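Local coordinates for tail spike protein (Acinetobacter phage vB_AbaP_AS12, PDB 6EU4), which probably recognises, and may cleave, the capsular polysaccharide of its Acinetobacter baumannii host as the phage attaches to the cell, at residues 149-154 / 174-179. Residues are numbered along the deposited sequence; the frame is centred on the assembly and turned at random.
Sequences FIKTTN and DAIMVA
K151 and D174 reach each other because both side chains leave the backbone with CG anti to N (chi1 -179° and 179°), and bends at chi2 and chi4 of K151 then turn its amine onto the carboxylate. The contact spans the interior of the tailspike's right-handed parallel beta-helix, near one end of the helical body: strand 148-151 stacks between 124-127 and 196-200, whereas beyond the corner at 176-177 the chain runs on into another face, where strand 175-179 pairs with 131-133 and 211-212.

The lysine lies along the chain at 174-176. Its CB packs on I176 CG1, its CD passes 3.3 Å from A175 O, and NZ forms a salt bridge of 2.8 Å to D174 OD1. NZ also donates to T153 O from above the carbonyl plane, at 3.0 Å, and to N155 O, so a largely buried ammonium is held by one carboxylate and two backbone carbonyls that would favour its charged form. D174 is gripped at both oxygens. OD1 has a second partner in Y200 OH, while OD2 accepts a hydrogen bond from N154 ND2 on its syn side, somewhat out of the carboxylate plane, with the amide turned 81° to it. ND2 also bonds T206 O, tying the turn after strand 148-151 to the loop between strands 196-200 and 211-212.

On the F149 side of the lysine, the contact is apolar: F149 CB faces I176 CG2 at 4.1 Å. The selenomethionine M177, extended beyond CG, brings its CE to the edge of the F149 ring, near the ring plane, 3.9 Å from CE2.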
loop_
_atom_site.group_PDB
_atom_site.type_symbol
_atom_site.label_atom_id
_atom_site.label_comp_id
_atom_site.label_asym_id
_atom_site.label_seq_id
_atom_site.Cartn_x
_atom_site.Cartn_y
_atom_site.Cartn_z
ATOM N N PHE A 149 -0.501 30.880 -15.246
ATOM C CA PHE A 149 -0.491 32.253 -14.755
ATOM C C PHE A 149 0.915 32.605 -14.307
ATOM O O PHE A 149 1.530 31.845 -13.550
ATOM C CB PHE A 149 -1.450 32.440 -13.574
ATOM C CG PHE A 149 -2.878 32.090 -13.876
ATOM C CD1 PHE A 149 -3.454 32.419 -15.092
ATOM C CD2 PHE A 149 -3.650 31.428 -12.939
ATOM C CE1 PHE A 149 -4.786 32.085 -15.375
ATOM C CE2 PHE A 149 -4.981 31.078 -13.223
ATOM C CZ PHE A 149 -5.540 31.414 -14.453
ATOM N N ILE A 150 1.391 33.770 -14.745
ATOM C CA ILE A 150 2.688 34.309 -14.361
ATOM C C ILE A 150 2.430 35.581 -13.564
ATOM O O ILE A 150 1.931 36.572 -14.109
ATOM C CB ILE A 150 3.562 34.600 -15.585
ATOM C CG1 ILE A 150 3.588 33.382 -16.521
ATOM C CG2 ILE A 150 4.961 34.999 -15.146
ATOM C CD1 ILE A 150 4.222 32.155 -15.916
ATOM N N LYS A 151 2.776 35.564 -12.285
ATOM C CA LYS A 151 2.565 36.718 -11.430
ATOM C C LYS A 151 3.810 37.596 -11.432
ATOM O O LYS A 151 4.921 37.098 -11.222
ATOM C CB LYS A 151 2.236 36.264 -10.012
ATOM C CG LYS A 151 1.985 37.445 -9.103
ATOM C CD LYS A 151 0.880 37.170 -8.141
ATOM C CE LYS A 151 0.529 38.401 -7.342
ATOM N NZ LYS A 151 1.379 38.514 -6.167
ATOM N N THR A 152 3.619 38.902 -11.640
ATOM C CA THR A 152 4.714 39.830 -11.903
ATOM C C THR A 152 5.027 40.761 -10.741
ATOM O O THR A 152 5.912 41.624 -10.871
ATOM C CB THR A 152 4.390 40.693 -13.124
ATOM O OG1 THR A 152 3.266 41.527 -12.826
ATOM C CG2 THR A 152 4.063 39.820 -14.335
ATOM N N THR A 153 4.308 40.648 -9.642
ATOM C CA THR A 153 4.467 41.518 -8.485
ATOM C C THR A 153 4.331 40.685 -7.223
ATOM O O THR A 153 3.977 39.499 -7.267
ATOM C CB THR A 153 3.390 42.606 -8.412
ATOM O OG1 THR A 153 2.161 41.976 -7.998
ATOM C CG2 THR A 153 3.199 43.316 -9.748
ATOM N N ASN A 154 4.539 41.346 -6.084
ATOM C CA ASN A 154 4.221 40.769 -4.785
ATOM C C ASN A 154 2.898 41.299 -4.229
ATOM O O ASN A 154 2.655 41.188 -3.024
ATOM C CB ASN A 154 5.361 41.045 -3.799
ATOM C CG ASN A 154 6.689 40.477 -4.281
ATOM O OD1 ASN A 154 7.625 41.230 -4.582
ATOM N ND2 ASN A 154 6.763 39.158 -4.401
ATOM N N ASP A 174 0.569 37.366 -0.385
ATOM C CA ASP A 174 1.275 37.346 -1.667
ATOM C C ASP A 174 1.271 35.910 -2.185
ATOM O O ASP A 174 2.068 35.080 -1.743
ATOM C CB ASP A 174 2.701 37.863 -1.518
ATOM C CG ASP A 174 3.462 37.839 -2.841
ATOM O OD1 ASP A 174 2.807 37.697 -3.897
ATOM O OD2 ASP A 174 4.701 37.967 -2.822
ATOM N N ALA A 175 0.356 35.632 -3.110
ATOM C CA ALA A 175 0.165 34.324 -3.712
ATOM C C ALA A 175 -0.209 34.521 -5.173
ATOM O O ALA A 175 -0.561 35.626 -5.590
ATOM C CB ALA A 175 -0.928 33.531 -2.999
ATOM N N ILE A 176 -0.098 33.456 -5.965
ATOM C CA ILE A 176 -0.505 33.519 -7.369
ATOM C C ILE A 176 -1.981 33.220 -7.514
ATOM O O ILE A 176 -2.716 33.951 -8.189
ATOM C CB ILE A 176 0.342 32.558 -8.234
ATOM C CG1 ILE A 176 1.829 32.843 -8.026
ATOM C CG2 ILE A 176 -0.034 32.710 -9.699
ATOM C CD1 ILE A 176 2.734 31.829 -8.696
HETATM N N MSE A 177 -2.416 32.146 -6.870
HETATM C CA MSE A 177 -3.811 31.733 -6.866
HETATM C C MSE A 177 -4.247 31.450 -5.421
HETATM O O MSE A 177 -3.458 30.950 -4.612
HETATM C CB MSE A 177 -3.996 30.492 -7.771
HETATM C CG MSE A 177 -5.383 30.210 -8.177
HETATM SE SE MSE A 177 -5.338 28.775 -9.546
HETATM C CE MSE A 177 -6.988 29.250 -10.354
ATOM N N VAL A 178 -5.491 31.804 -5.095
ATOM C CA VAL A 178 -6.024 31.696 -3.741
ATOM C C VAL A 178 -7.383 31.011 -3.802
ATOM O O VAL A 178 -8.242 31.411 -4.595
ATOM C CB VAL A 178 -6.174 33.082 -3.079
ATOM C CG1 VAL A 178 -6.696 32.962 -1.638
ATOM C CG2 VAL A 178 -4.847 33.838 -3.125
ATOM N N ALA A 179 -7.582 30.001 -2.958
ATOM C CA ALA A 179 -8.880 29.354 -2.795
ATOM C C ALA A 179 -9.615 30.028 -1.641
ATOM O O ALA A 179 -9.075 30.120 -0.536
ATOM C CB ALA A 179 -8.715 27.861 -2.500
#